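Long-range contact in nisin biosynthesis protein nisC (Lactococcus lactis subsp. lactis, PDB 2G0D), which catalyses the zinc-dependent cyclisation that closes the thioether (lanthionine-type) rings of the lantibiotic nisin: residues S271-G283 against A311-H325. Sequence-based numbering, arbitrary orientation.
Sequences SFIRDAWCYGGPG and AMQRKLGIDSYMICH. With ZN (zinc ion), chain B.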
ATOM      1  N   SER A 271      16.200  14.046  11.616  1.00 43.30           N
ATOM      2  CA  SER A 271      17.356  14.244  10.738  1.00 43.22           C
ATOM      3  C   SER A 271      16.933  14.187   9.277  1.00 42.69           C
ATOM      4  O   SER A 271      17.471  14.909   8.439  1.00 41.82           O
ATOM      5  CB  SER A 271      18.412  13.159  10.977  1.00 43.27           C
ATOM      6  OG  SER A 271      19.257  13.486  12.058  1.00 44.99           O
ATOM      7  N   PHE A 272      15.965  13.310   8.988  1.00 42.54           N
ATOM      8  CA  PHE A 272      15.546  13.032   7.620  1.00 41.71           C
ATOM      9  C   PHE A 272      14.071  12.715   7.542  1.00 40.87           C
ATOM     10  O   PHE A 272      13.617  11.687   8.044  1.00 41.93           O
ATOM     11  CB  PHE A 272      16.330  11.850   7.044  1.00 42.30           C
ATOM     12  CG  PHE A 272      16.050  11.603   5.578  1.00 43.81           C
ATOM     13  CD1 PHE A 272      16.689  12.354   4.604  1.00 43.59           C
ATOM     14  CD2 PHE A 272      15.121  10.641   5.183  1.00 45.05           C
ATOM     15  CE1 PHE A 272      16.423  12.144   3.257  1.00 45.28           C
ATOM     16  CE2 PHE A 272      14.852  10.424   3.837  1.00 46.15           C
ATOM     17  CZ  PHE A 272      15.512  11.178   2.872  1.00 44.94           C
ATOM     18  N   ILE A 273      13.321  13.610   6.924  1.00 39.37           N
ATOM     19  CA  ILE A 273      11.939  13.351   6.541  1.00 37.41           C
ATOM     20  C   ILE A 273      11.953  13.381   5.013  1.00 37.12           C
ATOM     21  O   ILE A 273      12.751  14.123   4.415  1.00 36.37           O
ATOM     22  CB  ILE A 273      10.999  14.453   7.071  1.00 36.89           C
ATOM     23  CG1 ILE A 273      11.083  14.566   8.604  1.00 35.55           C
ATOM     24  CG2 ILE A 273       9.557  14.230   6.596  1.00 35.73           C
ATOM     25  CD1 ILE A 273      10.552  15.898   9.124  1.00 32.03           C
ATOM     26  N   ARG A 274      11.098  12.582   4.383  1.00 36.07           N
ATOM     27  CA  ARG A 274      11.007  12.600   2.935  1.00 35.82           C
ATOM     28  C   ARG A 274       9.549  12.653   2.494  1.00 34.72           C
ATOM     29  O   ARG A 274       8.664  12.387   3.296  1.00 34.37           O
ATOM     30  CB  ARG A 274      11.734  11.394   2.343  1.00 36.49           C
ATOM     31  CG  ARG A 274      10.912  10.114   2.320  1.00 38.47           C
ATOM     32  CD  ARG A 274      11.764   8.937   1.905  1.00 42.21           C
ATOM     33  NE  ARG A 274      12.390   9.130   0.595  1.00 42.94           N
ATOM     34  CZ  ARG A 274      13.396   8.386   0.142  1.00 43.42           C
ATOM     35  NH1 ARG A 274      13.871   7.397   0.891  1.00 41.65           N
ATOM     36  NH2 ARG A 274      13.922   8.624  -1.053  1.00 42.53           N
ATOM     37  N   ASP A 275       9.302  13.024   1.233  1.00 33.75           N
ATOM     38  CA  ASP A 275       7.945  12.973   0.680  1.00 32.70           C
ATOM     39  C   ASP A 275       7.816  11.698  -0.117  1.00 32.04           C
ATOM     40  O   ASP A 275       8.417  11.553  -1.186  1.00 31.42           O
ATOM     41  CB  ASP A 275       7.628  14.193  -0.190  1.00 32.25           C
ATOM     42  CG  ASP A 275       7.509  15.482   0.623  1.00 33.80           C
ATOM     43  OD1 ASP A 275       6.764  15.488   1.634  1.00 35.00           O
ATOM     44  OD2 ASP A 275       8.154  16.489   0.233  1.00 31.60           O
ATOM     45  N   ALA A 276       7.054  10.762   0.444  1.00 31.77           N
ATOM     46  CA  ALA A 276       6.896   9.421  -0.124  1.00 31.34           C
ATOM     47  C   ALA A 276       5.520   8.858   0.170  1.00 30.83           C
ATOM     48  O   ALA A 276       4.790   9.353   1.032  1.00 30.76           O
ATOM     49  CB  ALA A 276       7.994   8.451   0.407  1.00 30.92           C
ATOM     50  N   TRP A 277       5.162   7.823  -0.578  1.00 30.85           N
ATOM     51  CA  TRP A 277       3.991   7.029  -0.260  1.00 30.13           C
ATOM     52  C   TRP A 277       4.185   6.312   1.087  1.00 29.94           C
ATOM     53  O   TRP A 277       3.349   6.419   1.974  1.00 30.79           O
ATOM     54  CB  TRP A 277       3.696   6.044  -1.412  1.00 29.30           C
ATOM     55  CG  TRP A 277       2.669   4.998  -1.080  1.00 28.59           C
ATOM     56  CD1 TRP A 277       1.315   5.117  -1.196  1.00 28.67           C
ATOM     57  CD2 TRP A 277       2.920   3.666  -0.602  1.00 28.59           C
ATOM     58  NE1 TRP A 277       0.690   3.935  -0.803  1.00 30.00           N
ATOM     59  CE2 TRP A 277       1.653   3.034  -0.427  1.00 28.85           C
ATOM     60  CE3 TRP A 277       4.087   2.952  -0.278  1.00 28.83           C
ATOM     61  CZ2 TRP A 277       1.523   1.713   0.026  1.00 29.72           C
ATOM     62  CZ3 TRP A 277       3.962   1.623   0.179  1.00 29.11           C
ATOM     63  CH2 TRP A 277       2.685   1.020   0.325  1.00 28.69           C
ATOM     64  N   CYS A 278       5.295   5.601   1.252  1.00 30.44           N
ATOM     65  CA  CYS A 278       5.499   4.805   2.465  1.00 30.19           C
ATOM     66  C   CYS A 278       5.598   5.607   3.782  1.00 30.56           C
ATOM     67  O   CYS A 278       5.064   5.186   4.808  1.00 29.66           O
ATOM     68  CB  CYS A 278       6.723   3.911   2.305  1.00 30.91           C
ATOM     69  SG  CYS A 278       8.250   4.781   1.890  1.00 30.02           S
ATOM     70  N   TYR A 279       6.301   6.745   3.733  1.00 30.89           N
ATOM     71  CA  TYR A 279       6.473   7.648   4.860  1.00 31.51           C
ATOM     72  C   TYR A 279       6.343   9.088   4.361  1.00 31.79           C
ATOM     73  O   TYR A 279       6.841   9.431   3.281  1.00 32.39           O
ATOM     74  CB  TYR A 279       7.881   7.504   5.460  1.00 32.33           C
ATOM     75  CG  TYR A 279       8.154   6.280   6.319  1.00 31.78           C
ATOM     76  CD1 TYR A 279       7.748   6.237   7.653  1.00 30.69           C
ATOM     77  CD2 TYR A 279       8.921   5.212   5.819  1.00 30.66           C
ATOM     78  CE1 TYR A 279       8.049   5.125   8.464  1.00 31.72           C
ATOM     79  CE2 TYR A 279       9.221   4.112   6.599  1.00 30.23           C
ATOM     80  CZ  TYR A 279       8.772   4.069   7.921  1.00 32.16           C
ATOM     81  OH  TYR A 279       9.061   2.973   8.691  1.00 33.34           O
ATOM     82  N   GLY A 280       5.689   9.930   5.145  1.00 31.35           N
ATOM     83  CA  GLY A 280       5.665  11.367   4.854  1.00 31.09           C
ATOM     84  C   GLY A 280       4.347  11.849   4.272  1.00 30.92           C
ATOM     85  O   GLY A 280       3.387  11.070   4.120  1.00 29.84           O
ATOM     86  N   GLY A 281       4.330  13.138   3.934  1.00 30.20           N
ATOM     87  CA  GLY A 281       3.132  13.833   3.461  1.00 30.60           C
ATOM     88  C   GLY A 281       2.263  13.144   2.420  1.00 30.12           C
ATOM     89  O   GLY A 281       1.072  13.069   2.606  1.00 30.55           O
ATOM     90  N   PRO A 282       2.851  12.660   1.309  1.00 30.54           N
ATOM     91  CA  PRO A 282       1.974  12.048   0.280  1.00 30.30           C
ATOM     92  C   PRO A 282       1.116  10.907   0.797  1.00 29.80           C
ATOM     93  O   PRO A 282      -0.081  10.906   0.553  1.00 30.41           O
ATOM     94  CB  PRO A 282       2.958  11.574  -0.798  1.00 29.29           C
ATOM     95  CG  PRO A 282       4.165  12.566  -0.616  1.00 29.91           C
ATOM     96  CD  PRO A 282       4.271  12.654   0.882  1.00 29.68           C
ATOM     97  N   GLY A 283       1.702   9.977   1.534  1.00 30.24           N
ATOM     98  CA  GLY A 283       0.917   8.875   2.120  1.00 29.99           C
ATOM     99  C   GLY A 283      -0.015   9.335   3.226  1.00 29.59           C
ATOM    100  O   GLY A 283      -1.149   8.885   3.319  1.00 28.72           O
ATOM    101  N   ALA A 311       3.678  18.695  -0.667  1.00 31.03           N
ATOM    102  CA  ALA A 311       4.654  17.655  -0.996  1.00 31.20           C
ATOM    103  C   ALA A 311       5.012  17.640  -2.479  1.00 31.43           C
ATOM    104  O   ALA A 311       6.159  17.442  -2.827  1.00 31.91           O
ATOM    105  CB  ALA A 311       4.146  16.304  -0.562  1.00 30.95           C
ATOM    106  N   MET A 312       4.039  17.871  -3.349  1.00 31.81           N
ATOM    107  CA  MET A 312       4.309  17.968  -4.782  1.00 32.48           C
ATOM    108  C   MET A 312       5.238  19.144  -5.088  1.00 33.58           C
ATOM    109  O   MET A 312       6.226  18.994  -5.802  1.00 34.12           O
ATOM    110  CB  MET A 312       3.003  18.055  -5.578  1.00 32.61           C
ATOM    111  CG  MET A 312       2.126  16.772  -5.496  1.00 31.50           C
ATOM    112  SD  MET A 312       3.039  15.234  -5.825  1.00 33.97           S
ATOM    113  CE  MET A 312       3.642  15.546  -7.499  1.00 30.54           C
ATOM    114  N   GLN A 313       4.944  20.296  -4.502  1.00 33.78           N
ATOM    115  CA  GLN A 313       5.797  21.466  -4.621  1.00 34.77           C
ATOM    116  C   GLN A 313       7.215  21.184  -4.146  1.00 33.81           C
ATOM    117  O   GLN A 313       8.161  21.659  -4.766  1.00 33.97           O
ATOM    118  CB  GLN A 313       5.208  22.649  -3.842  1.00 33.92           C
ATOM    119  CG  GLN A 313       3.992  23.295  -4.512  1.00 36.20           C
ATOM    120  CD  GLN A 313       3.163  24.165  -3.557  1.00 37.31           C
ATOM    121  OE1 GLN A 313       3.526  24.337  -2.389  1.00 42.82           O
ATOM    122  NE2 GLN A 313       2.040  24.703  -4.050  1.00 37.96           N
ATOM    123  N   ARG A 314       7.336  20.408  -3.062  1.00 33.46           N
ATOM    124  CA  ARG A 314       8.600  20.218  -2.311  1.00 33.06           C
ATOM    125  C   ARG A 314       9.455  19.014  -2.772  1.00 33.42           C
ATOM    126  O   ARG A 314      10.649  19.153  -3.010  1.00 33.31           O
ATOM    127  CB  ARG A 314       8.277  20.101  -0.807  1.00 32.70           C
ATOM    128  CG  ARG A 314       9.474  20.039   0.155  1.00 31.94           C
ATOM    129  CD  ARG A 314       9.021  19.900   1.604  1.00 31.20           C
ATOM    130  NE  ARG A 314       7.990  18.861   1.726  1.00 31.49           N
ATOM    131  CZ  ARG A 314       6.721  19.087   2.081  1.00 30.22           C
ATOM    132  NH1 ARG A 314       6.291  20.312   2.414  1.00 28.02           N
ATOM    133  NH2 ARG A 314       5.893  18.079   2.134  1.00 28.67           N
ATOM    134  N   LYS A 315       8.825  17.842  -2.890  1.00 33.39           N
ATOM    135  CA  LYS A 315       9.482  16.595  -3.307  1.00 33.61           C
ATOM    136  C   LYS A 315      10.701  16.262  -2.440  1.00 33.33           C
ATOM    137  O   LYS A 315      11.742  15.869  -2.936  1.00 33.12           O
ATOM    138  CB  LYS A 315       9.868  16.598  -4.801  1.00 33.57           C
ATOM    139  CG  LYS A 315       8.811  17.121  -5.752  1.00 35.33           C
ATOM    140  CD  LYS A 315       9.163  16.796  -7.179  1.00 36.62           C
ATOM    141  CE  LYS A 315       9.108  17.997  -8.057  1.00 36.91           C
ATOM    142  NZ  LYS A 315       7.786  18.641  -8.116  1.00 39.18           N
ATOM    143  N   LEU A 316      10.535  16.383  -1.134  1.00 33.54           N
ATOM    144  CA  LEU A 316      11.613  16.139  -0.192  1.00 33.62           C
ATOM    145  C   LEU A 316      12.131  14.704  -0.280  1.00 33.74           C
ATOM    146  O   LEU A 316      11.355  13.743  -0.227  1.00 34.65           O
ATOM    147  CB  LEU A 316      11.102  16.459   1.208  1.00 32.97           C
ATOM    148  CG  LEU A 316      12.075  16.639   2.352  1.00 32.97           C
ATOM    149  CD1 LEU A 316      13.017  17.843   2.132  1.00 32.03           C
ATOM    150  CD2 LEU A 316      11.266  16.747   3.637  1.00 30.67           C
ATOM    151  N   GLY A 317      13.443  14.576  -0.462  1.00 34.18           N
ATOM    152  CA  GLY A 317      14.131  13.288  -0.604  1.00 33.63           C
ATOM    153  C   GLY A 317      13.870  12.489  -1.875  1.00 34.23           C
ATOM    154  O   GLY A 317      14.240  11.299  -1.957  1.00 34.28           O
ATOM    155  N   ILE A 318      13.230  13.084  -2.882  1.00 33.85           N
ATOM    156  CA  ILE A 318      12.908  12.265  -4.051  1.00 34.13           C
ATOM    157  C   ILE A 318      14.179  12.143  -4.897  1.00 34.27           C
ATOM    158  O   ILE A 318      14.717  13.167  -5.327  1.00 34.17           O
ATOM    159  CB  ILE A 318      11.699  12.817  -4.895  1.00 34.56           C
ATOM    160  CG1 ILE A 318      10.353  12.612  -4.190  1.00 33.17           C
ATOM    161  CG2 ILE A 318      11.670  12.194  -6.319  1.00 34.07           C
ATOM    162  CD1 ILE A 318       9.807  11.173  -4.180  1.00 34.48           C
ATOM    163  N   ASP A 319      14.646  10.904  -5.124  1.00 34.12           N
ATOM    164  CA  ASP A 319      15.773  10.650  -6.030  1.00 34.33           C
ATOM    165  C   ASP A 319      15.557   9.545  -7.063  1.00 34.19           C
ATOM    166  O   ASP A 319      16.502   9.096  -7.695  1.00 33.62           O
ATOM    167  CB  ASP A 319      17.060  10.373  -5.250  1.00 35.01           C
ATOM    168  CG  ASP A 319      16.935   9.199  -4.300  1.00 36.56           C
ATOM    169  OD1 ASP A 319      15.952   8.425  -4.379  1.00 37.67           O
ATOM    170  OD2 ASP A 319      17.830   9.065  -3.445  1.00 39.03           O
ATOM    171  N   SER A 320      14.318   9.086  -7.212  1.00 33.64           N
ATOM    172  CA  SER A 320      13.984   8.152  -8.264  1.00 33.52           C
ATOM    173  C   SER A 320      12.497   8.232  -8.615  1.00 33.14           C
ATOM    174  O   SER A 320      11.727   9.004  -8.014  1.00 32.79           O
ATOM    175  CB  SER A 320      14.385   6.710  -7.889  1.00 34.39           C
ATOM    176  OG  SER A 320      13.445   6.118  -7.012  1.00 33.19           O
ATOM    177  N   TYR A 321      12.129   7.440  -9.612  1.00 32.24           N
ATOM    178  CA  TYR A 321      10.755   7.352 -10.090  1.00 31.95           C
ATOM    179  C   TYR A 321       9.988   6.093  -9.616  1.00 31.14           C
ATOM    180  O   TYR A 321       8.905   5.800 -10.126  1.00 30.82           O
ATOM    181  CB  TYR A 321      10.753   7.471 -11.621  1.00 32.62           C
ATOM    182  CG  TYR A 321      10.996   8.910 -12.080  1.00 33.38           C
ATOM    183  CD1 TYR A 321       9.940   9.808 -12.211  1.00 32.13           C
ATOM    184  CD2 TYR A 321      12.292   9.374 -12.346  1.00 33.92           C
ATOM    185  CE1 TYR A 321      10.160  11.147 -12.597  1.00 34.51           C
ATOM    186  CE2 TYR A 321      12.527  10.692 -12.734  1.00 34.07           C
ATOM    187  CZ  TYR A 321      11.456  11.577 -12.867  1.00 35.37           C
ATOM    188  OH  TYR A 321      11.692  12.890 -13.272  1.00 36.98           O
ATOM    189  N   MET A 322      10.534   5.373  -8.640  1.00 29.99           N
ATOM    190  CA  MET A 322       9.887   4.164  -8.110  1.00 30.17           C
ATOM    191  C   MET A 322       8.581   4.516  -7.402  1.00 29.65           C
ATOM    192  O   MET A 322       8.316   5.696  -7.086  1.00 29.15           O
ATOM    193  CB  MET A 322      10.790   3.415  -7.113  1.00 29.17           C
ATOM    194  CG  MET A 322      10.609   3.910  -5.687  1.00 31.09           C
ATOM    195  SD  MET A 322      11.596   3.143  -4.437  1.00 31.77           S
ATOM    196  CE  MET A 322      10.490   2.110  -3.566  1.00 39.76           C
ATOM    197  N   ILE A 323       7.789   3.483  -7.129  1.00 29.31           N
ATOM    198  CA  ILE A 323       6.536   3.660  -6.408  1.00 28.53           C
ATOM    199  C   ILE A 323       6.753   3.930  -4.921  1.00 28.74           C
ATOM    200  O   ILE A 323       6.279   4.955  -4.407  1.00 28.72           O
ATOM    201  CB  ILE A 323       5.616   2.441  -6.628  1.00 29.45           C
ATOM    202  CG1 ILE A 323       5.032   2.523  -8.064  1.00 28.36           C
ATOM    203  CG2 ILE A 323       4.514   2.359  -5.499  1.00 27.05           C
ATOM    204  CD1 ILE A 323       3.881   1.631  -8.289  1.00 33.64           C
ATOM    205  N   CYS A 324       7.491   3.052  -4.243  1.00 28.47           N
ATOM    206  CA  CYS A 324       7.495   3.041  -2.769  1.00 29.00           C
ATOM    207  C   CYS A 324       7.861   4.374  -2.147  1.00 28.83           C
ATOM    208  O   CYS A 324       7.105   4.911  -1.345  1.00 29.41           O
ATOM    209  CB  CYS A 324       8.401   1.935  -2.186  1.00 28.28           C
ATOM    210  SG  CYS A 324       8.071   1.607  -0.403  1.00 29.87           S
ATOM    211  N   HIS A 325       9.025   4.892  -2.497  1.00 29.21           N
ATOM    212  CA  HIS A 325       9.431   6.197  -1.997  1.00 30.00           C
ATOM    213  C   HIS A 325      10.024   7.052  -3.117  1.00 29.85           C
ATOM    214  O   HIS A 325      10.950   7.817  -2.895  1.00 31.04           O
ATOM    215  CB  HIS A 325      10.389   6.072  -0.794  1.00 29.52           C
ATOM    216  CG  HIS A 325      11.381   4.953  -0.904  1.00 30.24           C
ATOM    217  ND1 HIS A 325      11.142   3.692  -0.392  1.00 28.82           N
ATOM    218  CD2 HIS A 325      12.623   4.907  -1.454  1.00 29.97           C
ATOM    219  CE1 HIS A 325      12.200   2.924  -0.609  1.00 30.32           C
ATOM    220  NE2 HIS A 325      13.112   3.638  -1.247  1.00 30.31           N
TER
HETATM  221 ZN    ZN B 416       9.374   3.147   0.660  1.00 35.09          ZN
HETATM  222  O   HOH W   1      10.968  10.667  -1.148  1.00 36.95           O
HETATM  223  O   HOH W   2      15.384   6.326  -2.979  1.00 50.50           O
HETATM  224  O   HOH W   3       6.447   7.470  -3.323  1.00 30.39           O
HETATM  225  O   HOH W   4      10.164   1.759   2.143  1.00 43.27           O
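The zinc site of the LanC-type alpha toroid is assembled here from two loops, one leading into helix 281-294 and the other following helix 298-314. C278 SG binds the zinc at 2.3 Å from the first loop, while C324 SG and H325 ND1 bind it from the second. Water 4 supplies a fourth ligand, its O lying 2.2 Å from the zinc; in lanthionine cyclases such a position is thought to receive the substrate thiol. The two cysteines are also joined through their backbones: C278 N donates a hydrogen bond to C324 O (3.2 Å). Water 3 accepts from the neighbouring W277 N and lies within hydrogen-bonding distance of I323 O. The rim of the W277 indole meets C324 SG, and W277 NE1 is hydrogen-bonded to L399 O.

Farther from the metal, buried D275 holds the loop to the end of helix 298-314. Its carboxylate is gripped side-on by R314: NH2 reaches OD1 at 2.8 Å in an almost straight bond (176°), and NE uses the syn lone pair of OD2. The same OD2 takes L316 N at 2.7 Å on its anti side, so both oxygens are engaged. L316 and G317 are the central residues of a type II turn, and L316 O accepts D275 N in return.

R274 joins this turn to the metal site. A bend at its chi3 (-57°) carries the guanidinium across H325; H325 CB lies 3.8 Å above the plane of the R274 guanidinium, over its centre, and the imidazole is tilted 37° from that plane. F272 CZ approaches the opposite face near the rim. NE donates to water 1, and NH2 donates to G317 O at 2.8 Å, with that oxygen tilted out of the guanidinium plane.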